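LP04448p (Drosophila melanogaster, PDB 4QMH) drives microtubule polymerization as a member of the XMAP215 family, probably by binding tubulin through an array of TOG domains, here the fourth. Local coordinates at residues A74-L78 against F113-A118; C81-T86 against S124-K128; L104-D109 against A150-L155; I140-L144 against L155-L159. All coordinates share one frame; numbering follows the deposited sequence.

Interaction 1 (A74-L78 against F113-A118)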
loop_
_atom_site.group_PDB
_atom_site.type_symbol
_atom_site.label_atom_id
_atom_site.label_comp_id
_atom_site.label_asym_id
_atom_site.label_seq_id
_atom_site.Cartn_x
_atom_site.Cartn_y
_atom_site.Cartn_z
ATOM N N ALA A 74 13.825 -0.298 9.439
ATOM C CA ALA A 74 12.653 -0.453 8.587
ATOM C C ALA A 74 11.414 -0.838 9.395
ATOM O O ALA A 74 10.315 -0.336 9.142
ATOM C CB ALA A 74 12.925 -1.478 7.486
ATOM N N GLN A 75 11.591 -1.733 10.362
ATOM C CA GLN A 75 10.494 -2.160 11.215
ATOM C C GLN A 75 10.028 -1.043 12.143
ATOM O O GLN A 75 8.830 -0.812 12.302
ATOM C CB GLN A 75 10.897 -3.397 12.004
ATOM C CG GLN A 75 11.127 -4.591 11.093
ATOM C CD GLN A 75 12.001 -5.646 11.720
ATOM O OE1 GLN A 75 12.247 -5.626 12.927
ATOM N NE2 GLN A 75 12.485 -6.581 10.899
ATOM N N THR A 76 10.984 -0.337 12.738
ATOM C CA THR A 76 10.664 0.778 13.618
ATOM C C THR A 76 9.879 1.834 12.850
ATOM O O THR A 76 8.920 2.428 13.371
ATOM C CB THR A 76 11.940 1.396 14.226
ATOM O OG1 THR A 76 12.581 0.418 15.059
ATOM C CG2 THR A 76 11.594 2.622 15.081
ATOM N N THR A 77 10.282 2.068 11.606
ATOM C CA THR A 77 9.632 3.071 10.771
ATOM C C THR A 77 8.173 2.699 10.479
ATOM O O THR A 77 7.302 3.569 10.462
ATOM C CB THR A 77 10.437 3.340 9.473
ATOM O OG1 THR A 77 11.775 3.729 9.814
ATOM C CG2 THR A 77 9.794 4.416 8.634
ATOM N N LEU A 78 7.885 1.413 10.271
ATOM C CA LEU A 78 6.496 0.997 10.090
ATOM C C LEU A 78 5.668 1.359 11.322
ATOM O O LEU A 78 4.570 1.900 11.196
ATOM C CB LEU A 78 6.388 -0.501 9.792
ATOM C CG LEU A 78 6.869 -0.935 8.407
ATOM C CD1 LEU A 78 7.129 -2.443 8.403
ATOM C CD2 LEU A 78 5.871 -0.536 7.304
ATOM N N PHE A 113 5.880 -11.156 10.488
ATOM C CA PHE A 113 5.530 -10.041 11.354
ATOM C C PHE A 113 5.785 -8.698 10.671
ATOM O O PHE A 113 5.103 -7.720 10.964
ATOM C CB PHE A 113 6.234 -10.136 12.725
ATOM C CG PHE A 113 7.669 -9.667 12.725
ATOM C CD1 PHE A 113 7.986 -8.355 13.070
ATOM C CD2 PHE A 113 8.698 -10.538 12.421
ATOM C CE1 PHE A 113 9.312 -7.925 13.091
ATOM C CE2 PHE A 113 10.014 -10.122 12.440
ATOM C CZ PHE A 113 10.323 -8.811 12.775
ATOM N N VAL A 114 6.755 -8.648 9.759
ATOM C CA VAL A 114 7.019 -7.421 9.017
ATOM C C VAL A 114 5.916 -7.230 7.987
ATOM O O VAL A 114 5.394 -6.125 7.816
ATOM C CB VAL A 114 8.400 -7.433 8.318
ATOM C CG1 VAL A 114 8.623 -6.136 7.541
ATOM C CG2 VAL A 114 9.512 -7.628 9.360
ATOM N N ARG A 115 5.543 -8.307 7.308
ATOM C CA ARG A 115 4.445 -8.190 6.340
ATOM C C ARG A 115 3.160 -7.739 7.046
ATOM O O ARG A 115 2.377 -6.976 6.491
ATOM C CB ARG A 115 4.216 -9.500 5.585
ATOM C CG ARG A 115 5.428 -9.964 4.794
ATOM C CD ARG A 115 5.072 -11.068 3.796
ATOM N NE ARG A 115 4.497 -12.245 4.457
ATOM C CZ ARG A 115 5.203 -13.310 4.836
ATOM N NH1 ARG A 115 6.508 -13.348 4.620
ATOM N NH2 ARG A 115 4.603 -14.340 5.428
ATOM N N ALA A 116 2.977 -8.177 8.291
ATOM C CA ALA A 116 1.779 -7.839 9.057
ATOM C C ALA A 116 1.778 -6.376 9.471
ATOM O O ALA A 116 0.741 -5.702 9.430
ATOM C CB ALA A 116 1.669 -8.736 10.295
ATOM N N ALA A 117 2.943 -5.893 9.887
ATOM C CA ALA A 117 3.108 -4.487 10.208
ATOM C C ALA A 117 2.811 -3.641 8.978
ATOM O O ALA A 117 2.172 -2.591 9.075
ATOM C CB ALA A 117 4.521 -4.216 10.726
ATOM N N ALA A 118 3.267 -4.104 7.815
ATOM C CA ALA A 118 3.051 -3.372 6.577
ATOM C C ALA A 118 1.556 -3.335 6.242
ATOM O O ALA A 118 1.020 -2.293 5.866
ATOM C CB ALA A 118 3.849 -4.005 5.445
#
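Gln75 faces Val114 and Leu78 faces Ala117 where helices 74-78 and 113-118 run side by side, their axes 10.0 Å apart and 31° from parallel. Two layers of side chains fill the gap. The layer at Gln75 is mixed. Gln75 CG stands beside the backbone N, opposite the carbonyl carbon (chi1 -66°), and the chain then runs out extended, which carries its amide to the Phe113 ring. Gln75 OE1 meets that ring at the edge, in its plane, 3.7 Å from Phe113 CZ. The amide and ring planes are 75° apart. Gln75 NE2 reaches the other neighbour, 3.5 Å from Val114 CG2. That same methyl lies over one face of the Phe113 ring, so valine, ring and amide pack as one group. With an alanine in place of Gln75, the edge of the Phe113 ring and the Val114 CG2 methyl would probably lose their cover, and the ring would be freer to turn. The layer at Leu78 is apolar. Leu78 sends CD1 to Ala117 CB at 3.9 Å and to Val114 CG1 at 4.1 Å. Its other methyl, CD2, rests 4.1 Å from Ala118 CA. The small alanines let the leucine approach the second backbone. Leu78 also meets Phe103 of helix 96-106 and Leu66 of helix 58-66. Ala118 leans on Ala106, so the pair of helices sits against helix 96-106 in the TOG domain.

Interaction 2 (C81-T86 against S124-K128)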
loop_
_atom_site.group_PDB
_atom_site.type_symbol
_atom_site.label_atom_id
_atom_site.label_comp_id
_atom_site.label_asym_id
_atom_site.label_seq_id
_atom_site.Cartn_x
_atom_site.Cartn_y
_atom_site.Cartn_z
ATOM N N CYS A 81 5.003 5.037 11.343
ATOM C CA CYS A 81 3.996 5.439 10.371
ATOM C C CYS A 81 2.593 5.111 10.867
ATOM O O CYS A 81 1.659 5.853 10.603
ATOM C CB CYS A 81 4.253 4.802 9.004
ATOM S SG CYS A 81 5.677 5.495 8.169
ATOM N N GLU A 82 2.446 4.011 11.594
ATOM C CA GLU A 82 1.138 3.676 12.145
ATOM C C GLU A 82 0.760 4.715 13.195
ATOM O O GLU A 82 -0.374 5.199 13.214
ATOM C CB GLU A 82 1.104 2.261 12.728
ATOM C CG GLU A 82 -0.311 1.709 12.844
ATOM C CD GLU A 82 -0.350 0.251 13.253
ATOM O OE1 GLU A 82 0.575 -0.504 12.885
ATOM O OE2 GLU A 82 -1.313 -0.139 13.948
ATOM N N GLN A 83 1.731 5.078 14.031
ATOM C CA GLN A 83 1.551 6.123 15.038
ATOM C C GLN A 83 1.171 7.449 14.364
ATOM O O GLN A 83 0.294 8.180 14.840
ATOM C CB GLN A 83 2.839 6.264 15.854
ATOM C CG GLN A 83 2.859 7.388 16.871
ATOM C CD GLN A 83 4.233 7.581 17.497
ATOM O OE1 GLN A 83 5.228 7.005 17.049
ATOM N NE2 GLN A 83 4.292 8.390 18.543
ATOM N N LEU A 84 1.820 7.750 13.246
ATOM C CA LEU A 84 1.553 8.988 12.536
ATOM C C LEU A 84 0.120 8.996 12.004
ATOM O O LEU A 84 -0.586 10.013 12.067
ATOM C CB LEU A 84 2.567 9.169 11.392
ATOM C CG LEU A 84 2.643 10.535 10.712
ATOM C CD1 LEU A 84 3.337 11.576 11.600
ATOM C CD2 LEU A 84 3.379 10.406 9.390
ATOM N N ALA A 85 -0.326 7.856 11.484
ATOM C CA ALA A 85 -1.680 7.773 10.945
ATOM C C ALA A 85 -2.699 8.082 12.031
ATOM O O ALA A 85 -3.631 8.858 11.827
ATOM C CB ALA A 85 -1.940 6.391 10.366
ATOM N N THR A 86 -2.513 7.457 13.186
ATOM C CA THR A 86 -3.426 7.648 14.302
ATOM C C THR A 86 -3.459 9.118 14.722
ATOM O O THR A 86 -4.527 9.677 14.963
ATOM C CB THR A 86 -3.032 6.750 15.486
ATOM O OG1 THR A 86 -3.170 5.371 15.096
ATOM C CG2 THR A 86 -3.918 7.039 16.701
ATOM N N SER A 124 -4.566 0.962 8.199
ATOM C CA SER A 124 -4.760 2.142 9.036
ATOM C C SER A 124 -4.897 3.406 8.201
ATOM O O SER A 124 -5.812 4.211 8.422
ATOM C CB SER A 124 -3.633 2.310 10.050
ATOM O OG SER A 124 -3.880 3.474 10.828
ATOM N N PHE A 125 -3.992 3.597 7.243
ATOM C CA PHE A 125 -4.101 4.736 6.350
ATOM C C PHE A 125 -5.401 4.664 5.557
ATOM O O PHE A 125 -6.057 5.680 5.338
ATOM C CB PHE A 125 -2.895 4.816 5.406
ATOM C CG PHE A 125 -1.714 5.556 5.990
ATOM C CD1 PHE A 125 -0.955 4.997 7.013
ATOM C CD2 PHE A 125 -1.377 6.820 5.522
ATOM C CE1 PHE A 125 0.124 5.687 7.551
ATOM C CE2 PHE A 125 -0.298 7.513 6.053
ATOM C CZ PHE A 125 0.449 6.942 7.072
ATOM N N GLY A 126 -5.779 3.462 5.134
ATOM C CA GLY A 126 -6.989 3.304 4.340
ATOM C C GLY A 126 -8.233 3.725 5.100
ATOM O O GLY A 126 -9.062 4.489 4.602
ATOM N N GLU A 127 -8.358 3.228 6.320
ATOM C CA GLU A 127 -9.495 3.557 7.170
ATOM C C GLU A 127 -9.564 5.037 7.531
ATOM O O GLU A 127 -10.638 5.635 7.534
ATOM C CB GLU A 127 -9.446 2.731 8.451
ATOM C CG GLU A 127 -9.542 1.222 8.229
ATOM C CD GLU A 127 -10.815 0.802 7.512
ATOM O OE1 GLU A 127 -11.750 1.625 7.404
ATOM O OE2 GLU A 127 -10.882 -0.362 7.058
ATOM N N LYS A 128 -8.414 5.627 7.835
ATOM C CA LYS A 128 -8.376 6.994 8.335
ATOM C C LYS A 128 -8.457 8.040 7.232
ATOM O O LYS A 128 -9.169 9.038 7.361
ATOM C CB LYS A 128 -7.120 7.200 9.180
ATOM C CG LYS A 128 -7.128 6.362 10.430
ATOM C CD LYS A 128 -5.804 6.425 11.156
ATOM C CE LYS A 128 -5.869 5.661 12.463
ATOM N NZ LYS A 128 -6.172 4.221 12.253
#
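Ala85 sets its CB methyl against the Phe125 ring, 3.6 Å from Phe125 CE1, and against the hydroxyl of Ser124. The setting is the HEAT-repeat solenoid expected of a TOG domain, in which helices of successive layers lie side by side. Segments 81-86 and 124-128 are nearly parallel, with 9° between their directions and 9.6 Å between their axes. The small Ala85 is consistent with this close approach: the CA atoms of Ala85 and Phe125 are 6.0 Å apart. Phe125 CG stands beside the backbone N (chi1 -86°), and the ring reaches toward the first helix. The ring edge, at CE1, meets the backbone oxygen of Cys81, which already accepts the Ala85 amide inside its helix. Phe103 of helix 96-106 packs edge-to-face with the same ring, and Leu99 and Val96 also touch it. Lys128 is partly exposed. Its methylenes do the touching across the gap: CD lies 3.3 Å from Ala85 O, and CE lies 3.6 Å from Thr86 CA. A bend at the last torsion (chi4 61°) turns the ammonium back to its own helix. With Lys128 cut back to an alanine, the Ala85 carbonyl and the Thr86 backbone would probably lose their cover, and the Ser124 hydroxyl its donor. Glu82 is the nearest opposite charge across the contact but makes no salt bridge, its OE2 staying 6.7 Å from Lys128 NZ. The ammonium is instead tied one turn back, where Lys128 NZ donates to Ser124 OG at 2.8 Å.

Interaction 3 (L104-D109 against A150-L155)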
loop_
_atom_site.group_PDB
_atom_site.type_symbol
_atom_site.label_atom_id
_atom_site.label_comp_id
_atom_site.label_asym_id
_atom_site.label_seq_id
_atom_site.Cartn_x
_atom_site.Cartn_y
_atom_site.Cartn_z
ATOM N N LEU A 104 4.031 -1.126 0.570
ATOM C CA LEU A 104 3.842 -2.217 -0.371
ATOM C C LEU A 104 5.117 -3.029 -0.466
ATOM O O LEU A 104 5.088 -4.256 -0.554
ATOM C CB LEU A 104 3.458 -1.683 -1.752
ATOM C CG LEU A 104 2.050 -1.108 -1.919
ATOM C CD1 LEU A 104 1.911 -0.499 -3.308
ATOM C CD2 LEU A 104 0.987 -2.182 -1.656
ATOM N N HIS A 105 6.250 -2.342 -0.474
ATOM C CA HIS A 105 7.499 -3.044 -0.615
ATOM C C HIS A 105 7.759 -3.961 0.581
ATOM O O HIS A 105 8.294 -5.060 0.422
ATOM C CB HIS A 105 8.650 -2.070 -0.812
ATOM C CG HIS A 105 9.906 -2.741 -1.246
ATOM N ND1 HIS A 105 10.079 -3.244 -2.519
ATOM C CD2 HIS A 105 11.036 -3.033 -0.564
ATOM C CE1 HIS A 105 11.276 -3.799 -2.604
ATOM N NE2 HIS A 105 11.873 -3.688 -1.432
ATOM N N ALA A 106 7.352 -3.527 1.775
ATOM C CA ALA A 106 7.547 -4.341 2.971
ATOM C C ALA A 106 6.641 -5.571 2.983
ATOM O O ALA A 106 6.875 -6.505 3.749
ATOM C CB ALA A 106 7.311 -3.498 4.241
ATOM N N LEU A 107 5.586 -5.560 2.165
ATOM C CA LEU A 107 4.727 -6.746 2.031
ATOM C C LEU A 107 5.481 -7.932 1.461
ATOM O O LEU A 107 4.997 -9.059 1.513
ATOM C CB LEU A 107 3.533 -6.465 1.113
ATOM C CG LEU A 107 2.410 -5.590 1.641
ATOM C CD1 LEU A 107 1.349 -5.443 0.544
ATOM C CD2 LEU A 107 1.789 -6.179 2.896
ATOM N N GLY A 108 6.644 -7.672 0.880
ATOM C CA GLY A 108 7.458 -8.729 0.299
ATOM C C GLY A 108 8.470 -9.316 1.263
ATOM O O GLY A 108 9.268 -10.184 0.890
ATOM N N ASP A 109 8.446 -8.845 2.501
ATOM C CA ASP A 109 9.450 -9.232 3.486
ATOM C C ASP A 109 9.386 -10.736 3.756
ATOM O O ASP A 109 8.312 -11.329 3.706
ATOM C CB ASP A 109 9.246 -8.468 4.794
ATOM C CG ASP A 109 10.467 -8.524 5.701
ATOM O OD1 ASP A 109 10.651 -9.542 6.404
ATOM O OD2 ASP A 109 11.246 -7.549 5.704
ATOM N N ALA A 150 6.234 -13.454 -2.145
ATOM C CA ALA A 150 5.572 -13.039 -0.908
ATOM C C ALA A 150 4.730 -11.787 -1.137
ATOM O O ALA A 150 3.586 -11.707 -0.693
ATOM C CB ALA A 150 6.589 -12.800 0.203
ATOM N N LEU A 151 5.296 -10.810 -1.837
ATOM C CA LEU A 151 4.565 -9.572 -2.099
ATOM C C LEU A 151 3.319 -9.846 -2.932
ATOM O O LEU A 151 2.222 -9.373 -2.601
ATOM C CB LEU A 151 5.469 -8.534 -2.775
ATOM C CG LEU A 151 4.821 -7.187 -3.104
ATOM C CD1 LEU A 151 5.881 -6.070 -3.180
ATOM C CD2 LEU A 151 4.031 -7.286 -4.418
ATOM N N LYS A 152 3.464 -10.624 -3.998
ATOM C CA LYS A 152 2.313 -10.933 -4.836
ATOM C C LYS A 152 1.235 -11.664 -4.034
ATOM O O LYS A 152 0.049 -11.378 -4.180
ATOM C CB LYS A 152 2.727 -11.716 -6.094
ATOM C CG LYS A 152 3.607 -10.892 -7.039
ATOM C CD LYS A 152 4.062 -11.662 -8.273
ATOM C CE LYS A 152 4.634 -13.021 -7.939
ATOM N NZ LYS A 152 5.098 -13.706 -9.186
ATOM N N THR A 153 1.644 -12.602 -3.188
ATOM C CA THR A 153 0.694 -13.311 -2.336
ATOM C C THR A 153 -0.091 -12.352 -1.447
ATOM O O THR A 153 -1.323 -12.380 -1.426
ATOM C CB THR A 153 1.401 -14.361 -1.471
ATOM O OG1 THR A 153 2.081 -15.287 -2.327
ATOM C CG2 THR A 153 0.381 -15.117 -0.602
ATOM N N GLU A 154 0.617 -11.485 -0.725
ATOM C CA GLU A 154 -0.046 -10.558 0.197
ATOM C C GLU A 154 -0.905 -9.555 -0.551
ATOM O O GLU A 154 -2.009 -9.234 -0.118
ATOM C CB GLU A 154 0.965 -9.786 1.046
ATOM C CG GLU A 154 1.816 -10.621 1.958
ATOM C CD GLU A 154 1.054 -11.243 3.110
ATOM O OE1 GLU A 154 -0.047 -10.767 3.452
ATOM O OE2 GLU A 154 1.573 -12.222 3.679
ATOM N N LEU A 155 -0.391 -9.057 -1.671
ATOM C CA LEU A 155 -1.062 -7.958 -2.361
ATOM C C LEU A 155 -2.333 -8.411 -3.077
ATOM O O LEU A 155 -3.359 -7.730 -3.022
ATOM C CB LEU A 155 -0.092 -7.245 -3.309
ATOM C CG LEU A 155 -0.563 -5.917 -3.891
ATOM C CD1 LEU A 155 -1.247 -5.035 -2.833
ATOM C CD2 LEU A 155 0.613 -5.197 -4.535
#
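The flat groups that meet the other side here are peptides, of Leu104 and Leu107, and not rings. Leu104 O lies 3.3 Å from the Leu151 CD1 methyl while it also accepts the Leu107 amide. Leu107 O lies 3.6 Å from Glu154 CG and is close to Leu151 CA. The third flat group, the Glu154 carboxylate, turns away: a bend at chi2 (-69°) swings it off toward the Arg115 side chain, with which it forms a salt bridge. Its methylenes stay behind, and Glu154 CB packs on Leu107 CD2 at 4.1 Å. A type I turn runs from Ala106 to Asp109. At Gly108 no side chain stands in the way, so Gly108 CA comes to 3.7 Å from Leu151 CB. Ala150 CB lies beside the next carbonyl, 3.8 Å from Gly108 O. Deeper in, Leu104 CD2 meets Leu155 CD1 at 3.8 Å, a leucine pair that joins helix 96-106 to helix 149-162. The turn is thus seated on the start of helix 149-162. Across the two segments the carbonyls of Leu104, Leu107 and Gly108 meet carbon atoms, and no donor, so the fit depends on shape and apolar packing, while the Glu154 carboxylate is paired with Arg115 of helix 112-129.

Interaction 4 (I140-L144 against L155-L159)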
loop_
_atom_site.group_PDB
_atom_site.type_symbol
_atom_site.label_atom_id
_atom_site.label_comp_id
_atom_site.label_asym_id
_atom_site.label_seq_id
_atom_site.Cartn_x
_atom_site.Cartn_y
_atom_site.Cartn_z
ATOM N N ILE A 140 0.196 0.173 -7.017
ATOM C CA ILE A 140 -0.087 -1.250 -6.844
ATOM C C ILE A 140 0.458 -2.079 -8.026
ATOM O O ILE A 140 1.147 -3.086 -7.829
ATOM C CB ILE A 140 -1.593 -1.465 -6.588
ATOM C CG1 ILE A 140 -1.950 -0.963 -5.180
ATOM C CG2 ILE A 140 -1.984 -2.926 -6.747
ATOM C CD1 ILE A 140 -3.451 -0.786 -4.957
ATOM N N ALA A 141 0.173 -1.645 -9.250
ATOM C CA ALA A 141 0.683 -2.351 -10.425
ATOM C C ALA A 141 2.212 -2.424 -10.445
ATOM O O ALA A 141 2.783 -3.442 -10.824
ATOM C CB ALA A 141 0.169 -1.704 -11.696
ATOM N N ASP A 142 2.873 -1.348 -10.035
ATOM C CA ASP A 142 4.330 -1.341 -10.030
ATOM C C ASP A 142 4.868 -2.342 -9.010
ATOM O O ASP A 142 5.908 -2.974 -9.239
ATOM C CB ASP A 142 4.873 0.060 -9.741
ATOM C CG ASP A 142 4.878 0.954 -10.968
ATOM O OD1 ASP A 142 4.780 0.430 -12.096
ATOM O OD2 ASP A 142 5.005 2.186 -10.797
ATOM N N ALA A 143 4.176 -2.487 -7.881
ATOM C CA ALA A 143 4.599 -3.477 -6.886
ATOM C C ALA A 143 4.371 -4.897 -7.401
ATOM O O ALA A 143 5.178 -5.788 -7.174
ATOM C CB ALA A 143 3.872 -3.257 -5.557
ATOM N N LEU A 144 3.261 -5.110 -8.102
ATOM C CA LEU A 144 2.949 -6.438 -8.623
ATOM C C LEU A 144 3.950 -6.834 -9.707
ATOM O O LEU A 144 4.398 -7.984 -9.775
ATOM C CB LEU A 144 1.521 -6.467 -9.181
ATOM C CG LEU A 144 0.390 -6.394 -8.148
ATOM C CD1 LEU A 144 -0.943 -6.090 -8.860
ATOM C CD2 LEU A 144 0.284 -7.687 -7.327
ATOM N N LEU A 155 -0.391 -9.057 -1.671
ATOM C CA LEU A 155 -1.062 -7.958 -2.361
ATOM C C LEU A 155 -2.333 -8.411 -3.077
ATOM O O LEU A 155 -3.359 -7.730 -3.022
ATOM C CB LEU A 155 -0.092 -7.245 -3.309
ATOM C CG LEU A 155 -0.563 -5.917 -3.891
ATOM C CD1 LEU A 155 -1.247 -5.035 -2.833
ATOM C CD2 LEU A 155 0.613 -5.197 -4.535
ATOM N N TRP A 156 -2.295 -9.571 -3.729
ATOM C CA TRP A 156 -3.526 -10.112 -4.286
ATOM C C TRP A 156 -4.566 -10.441 -3.202
ATOM O O TRP A 156 -5.763 -10.281 -3.420
ATOM C CB TRP A 156 -3.262 -11.338 -5.172
ATOM C CG TRP A 156 -2.692 -10.989 -6.521
ATOM C CD1 TRP A 156 -1.504 -11.422 -7.044
ATOM C CD2 TRP A 156 -3.278 -10.133 -7.518
ATOM N NE1 TRP A 156 -1.323 -10.900 -8.299
ATOM C CE2 TRP A 156 -2.389 -10.099 -8.612
ATOM C CE3 TRP A 156 -4.465 -9.393 -7.589
ATOM C CZ2 TRP A 156 -2.647 -9.354 -9.769
ATOM C CZ3 TRP A 156 -4.718 -8.654 -8.733
ATOM C CH2 TRP A 156 -3.812 -8.640 -9.812
ATOM N N ALA A 157 -4.121 -10.899 -2.035
ATOM C CA ALA A 157 -5.065 -11.199 -0.958
ATOM C C ALA A 157 -5.736 -9.911 -0.521
ATOM O O ALA A 157 -6.933 -9.876 -0.260
ATOM C CB ALA A 157 -4.347 -11.829 0.222
ATOM N N TRP A 158 -4.940 -8.850 -0.430
ATOM C CA TRP A 158 -5.451 -7.567 0.029
ATOM C C TRP A 158 -6.429 -6.999 -0.983
ATOM O O TRP A 158 -7.495 -6.521 -0.616
ATOM C CB TRP A 158 -4.297 -6.600 0.284
ATOM C CG TRP A 158 -4.714 -5.235 0.779
ATOM C CD1 TRP A 158 -5.021 -4.885 2.061
ATOM C CD2 TRP A 158 -4.815 -4.040 -0.003
ATOM N NE1 TRP A 158 -5.326 -3.533 2.127
ATOM C CE2 TRP A 158 -5.214 -2.997 0.870
ATOM C CE3 TRP A 158 -4.622 -3.753 -1.360
ATOM C CZ2 TRP A 158 -5.414 -1.692 0.427
ATOM C CZ3 TRP A 158 -4.830 -2.454 -1.798
ATOM C CH2 TRP A 158 -5.220 -1.440 -0.904
ATOM N N LEU A 159 -6.082 -7.065 -2.262
ATOM C CA LEU A 159 -6.997 -6.587 -3.290
ATOM C C LEU A 159 -8.284 -7.403 -3.293
ATOM O O LEU A 159 -9.369 -6.848 -3.435
ATOM C CB LEU A 159 -6.338 -6.625 -4.674
ATOM C CG LEU A 159 -5.197 -5.620 -4.889
ATOM C CD1 LEU A 159 -4.374 -5.980 -6.129
ATOM C CD2 LEU A 159 -5.741 -4.207 -5.004
#
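Leu144 and Trp156 make the CH-pi contact of this helical hairpin. Leu144 CD2 sits over one face of the indole, 3.9 Å from the centroid of its five-membered ring and 22° off the normal. The other methyl, CD1, lies 3.8 Å from Trp156 CZ2, so the leucine straddles both rings. Trp158 is met differently: Ile140 CD1 comes to its edge, near the ring plane, 3.8 Å from CZ3. Trp158 CG lies opposite the backbone N across the chi1 bond (-179°), which sends this indole toward Ile140, whereas Trp156 goes to the Leu144 end. Aliphatic packing fills the middle. Leu155 CD2 is wedged among three residues, 3.8 Å from Leu144 CD2 and 3.9 Å from Ala143 CB, with Ile140 CG2 slightly farther. Ile140 CG2 and Leu159 CD1 lie 3.9 Å apart, the two side chains running in opposite directions. The short segments run roughly antiparallel, 147° between their directions. Polar work is left to the indole nitrogens, and both find partners outside: Trp156 NE1 bonds to His186 and Trp158 NE1 to Asn123. The contact is therefore apolar and buried, held by methyls and ring surfaces, while the two bonds fix the indoles against helices 173-186 and 112-129.

Interactions 1 and 2 use the same two helices, 71-88 and 112-129, with centres 13 Å apart, and together hold this pair at two levels. Interaction 3 lies 11 Å from interaction 1, centre to centre. Arg115 joins them: its NE forms a salt bridge to Glu154 OE2 at 3.0 Å, and its NH1 probably bonds to Asp109 O. Interactions 3 and 4 are the closest pair, centres 8 Å apart, sharing Leu155 and helix 149-162. Leu104 CD1 touches Ala143 CB between them. Interactions 2 and 4 do not touch, their nearest atoms being about 7 Å apart. The four contacts run along consecutive helices of one solenoid.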